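Local coordinates for importin subunit beta-1 (Saccharomyces cerevisiae, PDB 5OWU), which carries proteins into the nucleus in partnership with importin alpha, which recognises the classical nuclear localization signal of the cargo, at residues L10-L15 with K54-L60; D35-Q39 with R83-S89; I293-E297 with S314-A318; A318-I322 with N361-I366. All coordinates share one frame; numbering follows the deposited sequence.

Contact 1: L10-L15 with K54-L60; sequences LENSIL and KLEGRIL
E11 holds the start of helix 55-67 through its carboxylate: K54 N donates to E11 OE2 at 3.1 Å, in a nearly straight bond (166°) that arrives from above the carboxylate plane. The K54 side chain then crosses the E11 side chain at about a right angle. Its CB and CG lie beside E11 OE2, and CD comes within 3.3 Å of E11 OE1 while also touching L15 CD1 at 3.5 Å. CE still rests near L15 CD1, but bends at chi3 and chi4 carry NZ off, 4.9 Å from E11 OE1, so any attraction between the opposite charges probably acts at a distance. Lysine suits this exposed N-cap position because its methylenes can cover L15 while its amine stays at the surface. The contact joins helix 3-15 of HEAT repeat 1 to helix 55-67 of HEAT repeat 2, the two short axes crossing at 107°. The backbones are closest at G57, its CA 5.0 Å from E11 CA, where a CB would press against E11 CG. Below the glycine the contact turns apolar. With CG anti to its backbone N (chi1 174°), L60 sends CD2 in among L10, S13 and I14, meeting L10 CD2 at 3.7 Å. I14 reaches L60 tip to tip, CD1 to CD2 at 3.8 Å, and its CD1 also touches E56 CB.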
loop_
_atom_site.group_PDB
_atom_site.type_symbol
_atom_site.label_atom_id
_atom_site.label_comp_id
_atom_site.label_asym_id
_atom_site.label_seq_id
_atom_site.Cartn_x
_atom_site.Cartn_y
_atom_site.Cartn_z
ATOM N N LEU A 10 -29.418 -9.646 23.511
ATOM C CA LEU A 10 -28.765 -9.724 22.200
ATOM C C LEU A 10 -29.759 -9.483 21.061
ATOM O O LEU A 10 -29.541 -8.630 20.168
ATOM C CB LEU A 10 -28.107 -11.095 22.050
ATOM C CG LEU A 10 -26.936 -11.385 22.983
ATOM C CD1 LEU A 10 -26.866 -12.863 23.287
ATOM C CD2 LEU A 10 -25.646 -10.918 22.349
ATOM N N GLU A 11 -30.859 -10.242 21.073
ATOM C CA GLU A 11 -31.883 -10.090 20.051
ATOM C C GLU A 11 -32.314 -8.638 19.940
ATOM O O GLU A 11 -32.268 -8.058 18.857
ATOM C CB GLU A 11 -33.082 -10.985 20.358
ATOM C CG GLU A 11 -32.810 -12.478 20.185
ATOM C CD GLU A 11 -34.084 -13.308 20.154
ATOM O OE1 GLU A 11 -35.168 -12.721 19.968
ATOM O OE2 GLU A 11 -34.005 -14.543 20.315
ATOM N N ASN A 12 -32.709 -8.025 21.057
ATOM C CA ASN A 12 -33.141 -6.629 21.018
ATOM C C ASN A 12 -32.044 -5.720 20.492
ATOM O O ASN A 12 -32.330 -4.723 19.819
ATOM C CB ASN A 12 -33.569 -6.165 22.409
ATOM C CG ASN A 12 -34.897 -6.748 22.830
ATOM O OD1 ASN A 12 -35.661 -7.235 21.998
ATOM N ND2 ASN A 12 -35.184 -6.696 24.127
ATOM N N SER A 13 -30.788 -6.045 20.788
ATOM C CA SER A 13 -29.678 -5.213 20.350
ATOM C C SER A 13 -29.606 -5.127 18.833
ATOM O O SER A 13 -29.155 -4.106 18.298
ATOM C CB SER A 13 -28.357 -5.757 20.901
ATOM O OG SER A 13 -27.933 -6.888 20.156
ATOM N N ILE A 14 -30.030 -6.166 18.114
ATOM C CA ILE A 14 -29.929 -6.129 16.653
ATOM C C ILE A 14 -31.268 -6.160 15.923
ATOM O O ILE A 14 -31.302 -5.850 14.721
ATOM C CB ILE A 14 -29.027 -7.261 16.119
ATOM C CG1 ILE A 14 -29.385 -8.588 16.777
ATOM C CG2 ILE A 14 -27.559 -6.898 16.331
ATOM C CD1 ILE A 14 -28.771 -9.801 16.074
ATOM N N LEU A 15 -32.369 -6.503 16.579
ATOM C CA LEU A 15 -33.636 -6.748 15.901
ATOM C C LEU A 15 -34.776 -5.860 16.381
ATOM O O LEU A 15 -35.878 -5.955 15.833
ATOM C CB LEU A 15 -34.052 -8.216 16.072
ATOM C CG LEU A 15 -33.047 -9.278 15.615
ATOM C CD1 LEU A 15 -33.528 -10.673 16.000
ATOM C CD2 LEU A 15 -32.800 -9.199 14.118
ATOM N N LYS A 54 -33.345 -16.884 18.364
ATOM C CA LYS A 54 -33.228 -16.593 16.942
ATOM C C LYS A 54 -31.784 -16.762 16.483
ATOM O O LYS A 54 -30.840 -16.465 17.220
ATOM C CB LYS A 54 -33.703 -15.174 16.647
ATOM C CG LYS A 54 -35.184 -14.947 16.915
ATOM C CD LYS A 54 -35.533 -13.476 16.771
ATOM C CE LYS A 54 -36.454 -13.217 15.596
ATOM N NZ LYS A 54 -37.879 -13.416 15.968
ATOM N N LEU A 55 -31.624 -17.228 15.242
ATOM C CA LEU A 55 -30.298 -17.522 14.707
ATOM C C LEU A 55 -29.356 -16.334 14.834
ATOM O O LEU A 55 -28.199 -16.482 15.242
ATOM C CB LEU A 55 -30.401 -17.937 13.241
ATOM C CG LEU A 55 -30.488 -19.412 12.862
ATOM C CD1 LEU A 55 -30.192 -19.529 11.370
ATOM C CD2 LEU A 55 -29.536 -20.285 13.662
ATOM N N GLU A 56 -29.829 -15.143 14.469
ATOM C CA GLU A 56 -28.943 -13.988 14.472
ATOM C C GLU A 56 -28.466 -13.649 15.873
ATOM O O GLU A 56 -27.343 -13.162 16.040
ATOM C CB GLU A 56 -29.648 -12.790 13.855
ATOM C CG GLU A 56 -29.801 -12.896 12.365
ATOM C CD GLU A 56 -30.587 -11.746 11.814
ATOM O OE1 GLU A 56 -30.176 -10.592 12.046
ATOM O OE2 GLU A 56 -31.617 -12.000 11.164
ATOM N N GLY A 57 -29.305 -13.881 16.886
ATOM C CA GLY A 57 -28.881 -13.658 18.258
ATOM C C GLY A 57 -27.822 -14.646 18.709
ATOM O O GLY A 57 -26.914 -14.288 19.460
ATOM N N ARG A 58 -27.926 -15.901 18.260
ATOM C CA ARG A 58 -26.922 -16.907 18.599
ATOM C C ARG A 58 -25.583 -16.587 17.937
ATOM O O ARG A 58 -24.518 -16.619 18.582
ATOM C CB ARG A 58 -27.423 -18.287 18.166
ATOM C CG ARG A 58 -28.796 -18.670 18.739
ATOM C CD ARG A 58 -29.358 -19.925 18.083
ATOM N NE ARG A 58 -28.463 -21.065 18.226
ATOM C CZ ARG A 58 -28.677 -22.269 17.698
ATOM N NH1 ARG A 58 -29.767 -22.507 16.986
ATOM N NH2 ARG A 58 -27.792 -23.241 17.878
ATOM N N ILE A 59 -25.626 -16.276 16.641
ATOM C CA ILE A 59 -24.427 -15.847 15.927
ATOM C C ILE A 59 -23.823 -14.625 16.605
ATOM O O ILE A 59 -22.606 -14.551 16.828
ATOM C CB ILE A 59 -24.780 -15.582 14.450
ATOM C CG1 ILE A 59 -25.189 -16.894 13.773
ATOM C CG2 ILE A 59 -23.610 -14.946 13.699
ATOM C CD1 ILE A 59 -26.222 -16.734 12.669
ATOM N N LEU A 60 -24.669 -13.663 16.977
ATOM C CA LEU A 60 -24.182 -12.458 17.637
ATOM C C LEU A 60 -23.526 -12.784 18.976
ATOM O O LEU A 60 -22.489 -12.210 19.322
ATOM C CB LEU A 60 -25.331 -11.471 17.828
ATOM C CG LEU A 60 -25.024 -10.210 18.630
ATOM C CD1 LEU A 60 -24.060 -9.305 17.892
ATOM C CD2 LEU A 60 -26.315 -9.465 18.962
#

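Contact 2: D35-Q39 with R83-S89; sequences DNFLQ and RWITQVS
F37 and R83 form a cation-pi stack where the first turn of helix 37-48 meets the last turn of helix 74-87. The R83 guanidinium lies flat on one face of the F37 ring, the two planes only 7° apart and their centres separated by 3.9 Å. R83 CZ comes closest at F37 CE1, 3.5 Å away, while R83 CD sits over the ring as well in a CH-pi contact, 3.9 Å from the centroid. A bend at chi3 (61°) turns the otherwise extended arginine chain so that it spreads over the ring. Both helices fall within the importin N-terminal family region, and F37 opens HEAT repeat 2. The charge of R83 has a second partner, since NH2 makes a salt bridge with E68, whose side chain also touches F37. V88 meets the ring obliquely, its CG2 3.6 Å from F37 CD2. With an alanine at F37, the guanidinium would lose the surface it lies on and is likely to turn about its bond to E68, leaving V88 CG2 without its aromatic neighbour. Alongside, L38 lays CB against Q87 O at 3.6 Å and extends CD1 to S89 N at 3.7 Å. A water accepts from L38 N and donates weakly to Q87 O, while N36 OD1 caps helix 37-48 by accepting from Q39 N and S89 OG caps the next helix at A92 N.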
loop_
_atom_site.group_PDB
_atom_site.type_symbol
_atom_site.label_atom_id
_atom_site.label_comp_id
_atom_site.label_asym_id
_atom_site.label_seq_id
_atom_site.Cartn_x
_atom_site.Cartn_y
_atom_site.Cartn_z
ATOM N N ASP A 35 -18.522 -5.889 33.963
ATOM C CA ASP A 35 -18.723 -6.102 35.394
ATOM C C ASP A 35 -18.528 -7.558 35.777
ATOM O O ASP A 35 -18.045 -7.843 36.874
ATOM C CB ASP A 35 -20.123 -5.650 35.821
ATOM C CG ASP A 35 -20.347 -4.168 35.622
ATOM O OD1 ASP A 35 -19.354 -3.410 35.562
ATOM O OD2 ASP A 35 -21.525 -3.770 35.527
ATOM N N ASN A 36 -18.910 -8.495 34.897
ATOM C CA ASN A 36 -18.808 -9.920 35.211
ATOM C C ASN A 36 -18.475 -10.669 33.914
ATOM O O ASN A 36 -19.314 -11.331 33.300
ATOM C CB ASN A 36 -20.093 -10.448 35.845
ATOM C CG ASN A 36 -19.932 -11.856 36.405
ATOM O OD1 ASN A 36 -18.939 -12.533 36.146
ATOM N ND2 ASN A 36 -20.923 -12.305 37.170
ATOM N N PHE A 37 -17.211 -10.588 33.503
ATOM C CA PHE A 37 -16.825 -11.208 32.244
ATOM C C PHE A 37 -17.065 -12.712 32.270
ATOM O O PHE A 37 -17.486 -13.292 31.268
ATOM C CB PHE A 37 -15.362 -10.916 31.920
ATOM C CG PHE A 37 -14.954 -11.398 30.558
ATOM C CD1 PHE A 37 -15.414 -10.754 29.427
ATOM C CD2 PHE A 37 -14.136 -12.505 30.408
ATOM C CE1 PHE A 37 -15.054 -11.199 28.164
ATOM C CE2 PHE A 37 -13.775 -12.955 29.148
ATOM C CZ PHE A 37 -14.237 -12.305 28.031
ATOM N N LEU A 38 -16.794 -13.365 33.401
ATOM C CA LEU A 38 -17.046 -14.800 33.499
ATOM C C LEU A 38 -18.479 -15.124 33.097
ATOM O O LEU A 38 -18.722 -15.992 32.248
ATOM C CB LEU A 38 -16.755 -15.287 34.924
ATOM C CG LEU A 38 -16.713 -16.797 35.207
ATOM C CD1 LEU A 38 -16.195 -17.020 36.621
ATOM C CD2 LEU A 38 -18.057 -17.490 35.052
ATOM N N GLN A 39 -19.448 -14.428 33.696
ATOM C CA GLN A 39 -20.847 -14.708 33.383
ATOM C C GLN A 39 -21.179 -14.319 31.944
ATOM O O GLN A 39 -21.886 -15.051 31.247
ATOM C CB GLN A 39 -21.768 -13.977 34.366
ATOM C CG GLN A 39 -23.244 -14.286 34.153
ATOM C CD GLN A 39 -24.169 -13.532 35.106
ATOM O OE1 GLN A 39 -23.912 -12.381 35.467
ATOM N NE2 GLN A 39 -25.257 -14.183 35.509
ATOM N N ARG A 83 -7.197 -11.581 30.509
ATOM C CA ARG A 83 -8.535 -11.601 31.096
ATOM C C ARG A 83 -9.171 -12.983 30.979
ATOM O O ARG A 83 -9.788 -13.469 31.931
ATOM C CB ARG A 83 -9.431 -10.548 30.443
ATOM C CG ARG A 83 -10.867 -10.608 30.966
ATOM C CD ARG A 83 -11.722 -9.472 30.474
ATOM N NE ARG A 83 -11.844 -9.451 29.022
ATOM C CZ ARG A 83 -12.636 -8.613 28.363
ATOM N NH1 ARG A 83 -13.378 -7.749 29.035
ATOM N NH2 ARG A 83 -12.695 -8.641 27.037
ATOM N N TRP A 84 -9.060 -13.625 29.817
ATOM C CA TRP A 84 -9.536 -15.000 29.694
ATOM C C TRP A 84 -8.841 -15.908 30.699
ATOM O O TRP A 84 -9.486 -16.710 31.390
ATOM C CB TRP A 84 -9.306 -15.513 28.271
ATOM C CG TRP A 84 -9.604 -16.974 28.111
ATOM C CD1 TRP A 84 -8.706 -17.996 28.128
ATOM C CD2 TRP A 84 -10.891 -17.576 27.921
ATOM N NE1 TRP A 84 -9.346 -19.195 27.954
ATOM C CE2 TRP A 84 -10.688 -18.968 27.824
ATOM C CE3 TRP A 84 -12.190 -17.075 27.818
ATOM C CZ2 TRP A 84 -11.737 -19.865 27.623
ATOM C CZ3 TRP A 84 -13.231 -17.965 27.625
ATOM C CH2 TRP A 84 -12.999 -19.344 27.529
ATOM N N ILE A 85 -7.521 -15.784 30.806
ATOM C CA ILE A 85 -6.756 -16.711 31.631
ATOM C C ILE A 85 -7.106 -16.557 33.107
ATOM O O ILE A 85 -7.275 -17.557 33.818
ATOM C CB ILE A 85 -5.250 -16.518 31.370
ATOM C CG1 ILE A 85 -4.920 -17.030 29.961
ATOM C CG2 ILE A 85 -4.414 -17.231 32.433
ATOM C CD1 ILE A 85 -3.565 -16.635 29.458
ATOM N N THR A 86 -7.221 -15.317 33.597
ATOM C CA THR A 86 -7.387 -15.088 35.032
ATOM C C THR A 86 -8.831 -14.867 35.477
ATOM O O THR A 86 -9.175 -15.233 36.600
ATOM C CB THR A 86 -6.552 -13.885 35.494
ATOM O OG1 THR A 86 -7.013 -12.689 34.860
ATOM C CG2 THR A 86 -5.083 -14.094 35.174
ATOM N N GLN A 87 -9.692 -14.291 34.646
ATOM C CA GLN A 87 -11.031 -13.911 35.090
ATOM C C GLN A 87 -12.120 -14.919 34.745
ATOM O O GLN A 87 -13.199 -14.860 35.337
ATOM C CB GLN A 87 -11.415 -12.549 34.502
ATOM C CG GLN A 87 -10.422 -11.445 34.861
ATOM C CD GLN A 87 -10.195 -11.337 36.363
ATOM O OE1 GLN A 87 -11.133 -11.120 37.128
ATOM N NE2 GLN A 87 -8.947 -11.502 36.790
ATOM N N VAL A 88 -11.889 -15.826 33.804
ATOM C CA VAL A 88 -12.829 -16.906 33.528
ATOM C C VAL A 88 -12.321 -18.131 34.277
ATOM O O VAL A 88 -11.196 -18.589 34.050
ATOM C CB VAL A 88 -12.970 -17.166 32.017
ATOM C CG1 VAL A 88 -13.967 -18.285 31.735
ATOM C CG2 VAL A 88 -13.402 -15.888 31.302
ATOM N N SER A 89 -13.132 -18.627 35.209
ATOM C CA SER A 89 -12.740 -19.751 36.034
ATOM C C SER A 89 -12.498 -20.997 35.182
ATOM O O SER A 89 -13.054 -21.134 34.089
ATOM C CB SER A 89 -13.828 -20.050 37.055
ATOM O OG SER A 89 -14.959 -20.597 36.400
HETATM O O HOH W 1 -15.167 -12.242 35.744
#

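Contact 3: I293-E297 with S314-A318; sequences ICEEE and SYNFA
The carboxylate of E297 grips the beginning of helix 317-332 with both oxygens. OE2 accepts from F317 N at 2.7 Å through its syn lone pair, the bond somewhat bent (141°), and OE1 takes a straighter but weak bond from A318 N at 3.3 Å. The glutamate chain runs extended beyond CG (chi2 -178°), which carries the carboxylate across to these groups. N316 is at the N-cap position but its side chain makes no capping bond; E297, from helix 280-306 of HEAT repeat 7, meets the first N-H groups of HEAT repeat 8 instead. OE2 is also bonded to the hydroxyl of Y256 and OE1 to N361 ND2. Were a leucine to replace E297, these helix-start N-H groups and the N361 amide would probably be left without their acceptor. S314 OG accepts from N316 N in an ST turn, and a water that donates to E297 O at 2.6 Å weakly joins it to S314 OG. Beneath the carboxylate, I293 CG2 packs on F317 CB at 3.7 Å, close to the plane of the ring, and C294 SG meets A318 CB at 3.8 Å. Surrounded by donors at a helix N terminus, the buried glutamate is probably kept in its charged form.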
loop_
_atom_site.group_PDB
_atom_site.type_symbol
_atom_site.label_atom_id
_atom_site.label_comp_id
_atom_site.label_asym_id
_atom_site.label_seq_id
_atom_site.Cartn_x
_atom_site.Cartn_y
_atom_site.Cartn_z
ATOM N N ILE A 293 6.977 -15.966 -8.727
ATOM C CA ILE A 293 8.404 -16.268 -8.873
ATOM C C ILE A 293 9.197 -15.006 -9.204
ATOM O O ILE A 293 10.212 -14.695 -8.561
ATOM C CB ILE A 293 8.616 -17.350 -9.944
ATOM C CG1 ILE A 293 8.073 -18.688 -9.441
ATOM C CG2 ILE A 293 10.095 -17.476 -10.294
ATOM C CD1 ILE A 293 8.109 -19.800 -10.487
ATOM N N CYS A 294 8.779 -14.287 -10.246
ATOM C CA CYS A 294 9.521 -13.093 -10.640
ATOM C C CYS A 294 9.613 -12.094 -9.493
ATOM O O CYS A 294 10.678 -11.525 -9.241
ATOM C CB CYS A 294 8.874 -12.438 -11.860
ATOM S SG CYS A 294 9.146 -13.334 -13.391
ATOM N N GLU A 295 8.499 -11.855 -8.796
ATOM C CA GLU A 295 8.512 -10.894 -7.695
ATOM C C GLU A 295 9.529 -11.289 -6.635
ATOM O O GLU A 295 10.246 -10.430 -6.092
ATOM C CB GLU A 295 7.119 -10.784 -7.072
ATOM C CG GLU A 295 6.075 -10.209 -8.008
ATOM C CD GLU A 295 4.665 -10.376 -7.478
ATOM O OE1 GLU A 295 4.513 -10.905 -6.358
ATOM O OE2 GLU A 295 3.712 -9.985 -8.185
ATOM N N GLU A 296 9.607 -12.588 -6.325
ATOM C CA GLU A 296 10.540 -13.030 -5.295
ATOM C C GLU A 296 11.979 -12.866 -5.764
ATOM O O GLU A 296 12.847 -12.449 -4.989
ATOM C CB GLU A 296 10.259 -14.485 -4.902
ATOM C CG GLU A 296 8.931 -14.711 -4.180
ATOM C CD GLU A 296 8.724 -13.793 -2.971
ATOM O OE1 GLU A 296 9.686 -13.576 -2.197
ATOM O OE2 GLU A 296 7.595 -13.283 -2.806
ATOM N N GLU A 297 12.254 -13.172 -7.035
ATOM C CA GLU A 297 13.627 -13.052 -7.512
ATOM C C GLU A 297 14.054 -11.590 -7.648
ATOM O O GLU A 297 15.223 -11.256 -7.393
ATOM C CB GLU A 297 13.773 -13.831 -8.823
ATOM C CG GLU A 297 13.526 -15.324 -8.578
ATOM C CD GLU A 297 13.693 -16.212 -9.796
ATOM O OE1 GLU A 297 13.614 -15.724 -10.940
ATOM O OE2 GLU A 297 13.903 -17.423 -9.596
ATOM N N SER A 314 19.186 -16.404 -5.335
ATOM C CA SER A 314 18.213 -16.693 -6.377
ATOM C C SER A 314 18.605 -17.967 -7.111
ATOM O O SER A 314 19.782 -18.201 -7.390
ATOM C CB SER A 314 18.114 -15.531 -7.363
ATOM O OG SER A 314 17.165 -15.801 -8.384
ATOM N N TYR A 315 17.609 -18.798 -7.399
ATOM C CA TYR A 315 17.778 -19.946 -8.277
ATOM C C TYR A 315 17.528 -19.605 -9.739
ATOM O O TYR A 315 17.701 -20.477 -10.597
ATOM C CB TYR A 315 16.842 -21.079 -7.849
ATOM C CG TYR A 315 17.097 -21.571 -6.446
ATOM C CD1 TYR A 315 18.339 -22.075 -6.078
ATOM C CD2 TYR A 315 16.094 -21.543 -5.491
ATOM C CE1 TYR A 315 18.578 -22.525 -4.785
ATOM C CE2 TYR A 315 16.319 -21.994 -4.200
ATOM C CZ TYR A 315 17.563 -22.482 -3.853
ATOM O OH TYR A 315 17.784 -22.925 -2.567
ATOM N N ASN A 316 17.110 -18.372 -10.042
ATOM C CA ASN A 316 16.968 -17.919 -11.424
ATOM C C ASN A 316 15.971 -18.782 -12.191
ATOM O O ASN A 316 16.211 -19.170 -13.337
ATOM C CB ASN A 316 18.328 -17.898 -12.131
ATOM C CG ASN A 316 19.289 -16.894 -11.517
ATOM O OD1 ASN A 316 18.943 -15.730 -11.324
ATOM N ND2 ASN A 316 20.493 -17.344 -11.192
ATOM N N PHE A 317 14.843 -19.089 -11.550
ATOM C CA PHE A 317 13.786 -19.860 -12.203
ATOM C C PHE A 317 13.292 -19.167 -13.468
ATOM O O PHE A 317 13.138 -19.799 -14.520
ATOM C CB PHE A 317 12.611 -20.061 -11.239
ATOM C CG PHE A 317 12.922 -20.946 -10.058
ATOM C CD1 PHE A 317 13.579 -22.156 -10.230
ATOM C CD2 PHE A 317 12.536 -20.573 -8.778
ATOM C CE1 PHE A 317 13.854 -22.970 -9.145
ATOM C CE2 PHE A 317 12.812 -21.382 -7.687
ATOM C CZ PHE A 317 13.471 -22.586 -7.874
ATOM N N ALA A 318 12.990 -17.871 -13.368
ATOM C CA ALA A 318 12.430 -17.144 -14.500
ATOM C C ALA A 318 13.428 -17.077 -15.647
ATOM O O ALA A 318 13.098 -17.402 -16.793
ATOM C CB ALA A 318 12.010 -15.740 -14.065
HETATM O O HOH W 2 17.127 -12.465 -8.593
#

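Contact 4: A318-I322 with N361-I366; sequences ALSSI and NCGNHI
L319 and C362 mark the close approach of the backbones, their CA atoms 5.7 Å apart at the end of helix 347-362; the chain then breaks at G363, whose positive phi (57°) suits a residue without a side chain, into a short 3-10 turn that brings I366 CA to 6.9 Å from I322 CA. L319 covers the turn. Its CG points opposite its own amide nitrogen (chi1 -174°), which carries CD1 over one face of the H365 imidazole in a CH-pi contact, 3.5 Å from the centroid and displaced toward H365 CG and ND1. I322 drives CD1 into the angle between C362 CB and H365 CB, 3.5 Å from each, a tight fit at the former. The small thiol of C362 suits this close approach, SG lying 3.6 Å from L319 N and 3.9 Å from A318 CB. N361 places ND2 against A318 CB. Thus the two helices of HEAT repeat 8 are packed together at this end, and I366 continues the apolar surface toward I396 and P400. S320 and S321 meet an aromatic side chain of another protein's chain. No hydrogen bond spans the two segments, so their association rests on shape and dispersion, while N361 and N364 find their polar partners, E297 and D401, outside them.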
loop_
_atom_site.group_PDB
_atom_site.type_symbol
_atom_site.label_atom_id
_atom_site.label_comp_id
_atom_site.label_asym_id
_atom_site.label_seq_id
_atom_site.Cartn_x
_atom_site.Cartn_y
_atom_site.Cartn_z
ATOM N N ALA A 318 12.990 -17.871 -13.368
ATOM C CA ALA A 318 12.430 -17.144 -14.500
ATOM C C ALA A 318 13.428 -17.077 -15.647
ATOM O O ALA A 318 13.098 -17.402 -16.793
ATOM C CB ALA A 318 12.010 -15.740 -14.065
ATOM N N LEU A 319 14.665 -16.674 -15.347
ATOM C CA LEU A 319 15.684 -16.546 -16.386
ATOM C C LEU A 319 15.813 -17.836 -17.189
ATOM O O LEU A 319 15.745 -17.823 -18.421
ATOM C CB LEU A 319 17.021 -16.168 -15.749
ATOM C CG LEU A 319 18.169 -15.865 -16.712
ATOM C CD1 LEU A 319 17.868 -14.620 -17.507
ATOM C CD2 LEU A 319 19.482 -15.706 -15.965
ATOM N N SER A 320 15.966 -18.967 -16.496
ATOM C CA SER A 320 16.168 -20.246 -17.169
ATOM C C SER A 320 14.961 -20.654 -18.003
ATOM O O SER A 320 15.113 -21.376 -18.991
ATOM C CB SER A 320 16.453 -21.337 -16.138
ATOM O OG SER A 320 17.550 -20.996 -15.306
ATOM N N SER A 321 13.761 -20.229 -17.612
ATOM C CA SER A 321 12.525 -20.712 -18.218
ATOM C C SER A 321 11.979 -19.798 -19.309
ATOM O O SER A 321 10.947 -20.127 -19.905
ATOM C CB SER A 321 11.457 -20.881 -17.137
ATOM O OG SER A 321 11.948 -21.635 -16.046
ATOM N N ILE A 322 12.632 -18.663 -19.576
ATOM C CA ILE A 322 12.088 -17.671 -20.509
ATOM C C ILE A 322 11.717 -18.315 -21.835
ATOM O O ILE A 322 10.628 -18.079 -22.377
ATOM C CB ILE A 322 13.094 -16.527 -20.716
ATOM C CG1 ILE A 322 13.143 -15.642 -19.479
ATOM C CG2 ILE A 322 12.722 -15.685 -21.932
ATOM C CD1 ILE A 322 14.244 -14.624 -19.514
ATOM N N ASN A 361 13.073 -8.584 -14.282
ATOM C CA ASN A 361 13.887 -9.573 -13.588
ATOM C C ASN A 361 15.024 -10.089 -14.460
ATOM O O ASN A 361 16.095 -10.420 -13.940
ATOM C CB ASN A 361 12.989 -10.727 -13.141
ATOM C CG ASN A 361 13.722 -11.770 -12.324
ATOM O OD1 ASN A 361 14.773 -11.509 -11.746
ATOM N ND2 ASN A 361 13.149 -12.965 -12.261
ATOM N N CYS A 362 14.824 -10.136 -15.775
ATOM C CA CYS A 362 15.697 -10.883 -16.671
ATOM C C CYS A 362 16.342 -10.037 -17.762
ATOM O O CYS A 362 17.141 -10.571 -18.539
ATOM C CB CYS A 362 14.911 -12.028 -17.326
ATOM S SG CYS A 362 14.165 -13.149 -16.123
ATOM N N GLY A 363 16.002 -8.758 -17.867
ATOM C CA GLY A 363 16.729 -7.873 -18.762
ATOM C C GLY A 363 16.742 -8.362 -20.200
ATOM O O GLY A 363 15.719 -8.785 -20.750
ATOM N N ASN A 364 17.927 -8.301 -20.818
ATOM C CA ASN A 364 18.070 -8.615 -22.238
ATOM C C ASN A 364 17.562 -10.009 -22.599
ATOM O O ASN A 364 17.244 -10.255 -23.764
ATOM C CB ASN A 364 19.542 -8.493 -22.657
ATOM C CG ASN A 364 20.052 -7.066 -22.614
ATOM O OD1 ASN A 364 19.274 -6.119 -22.497
ATOM N ND2 ASN A 364 21.371 -6.905 -22.715
ATOM N N HIS A 365 17.479 -10.937 -21.648
ATOM C CA HIS A 365 17.026 -12.276 -22.007
ATOM C C HIS A 365 15.574 -12.297 -22.478
ATOM O O HIS A 365 15.158 -13.279 -23.099
ATOM C CB HIS A 365 17.194 -13.237 -20.829
ATOM C CG HIS A 365 18.611 -13.641 -20.575
ATOM N ND1 HIS A 365 19.509 -12.838 -19.904
ATOM C CD2 HIS A 365 19.284 -14.770 -20.899
ATOM C CE1 HIS A 365 20.675 -13.454 -19.828
ATOM N NE2 HIS A 365 20.565 -14.629 -20.422
ATOM N N ILE A 366 14.794 -11.244 -22.208
ATOM C CA ILE A 366 13.395 -11.231 -22.637
ATOM C C ILE A 366 13.242 -10.854 -24.107
ATOM O O ILE A 366 12.181 -11.103 -24.696
ATOM C CB ILE A 366 12.563 -10.269 -21.765
ATOM C CG1 ILE A 366 11.064 -10.544 -21.895
ATOM C CG2 ILE A 366 12.808 -8.795 -22.134
ATOM C CD1 ILE A 366 10.629 -11.872 -21.366
#

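In the fold
From the N terminus, contact 1 opens on helix 3-15 and closes at helix 55-67, joining HEAT repeats 1 and 2. Contact 2 opens inside that loop and closes beyond it, so the two cross along the chain; it ties the start of HEAT repeat 2 to the end of helix 74-87. Their centres lie about 23 Å apart and they do not touch. Contacts 3 and 4 follow in series, the centre of contact 3 about 51 Å from that of contact 1. Contact 3 closes a short loop from HEAT repeat 7 into repeat 8, and contact 4 starts from the A318 they share, closing across repeat 8. E297 and N361 bring these two into touch, their centres about 10 Å apart.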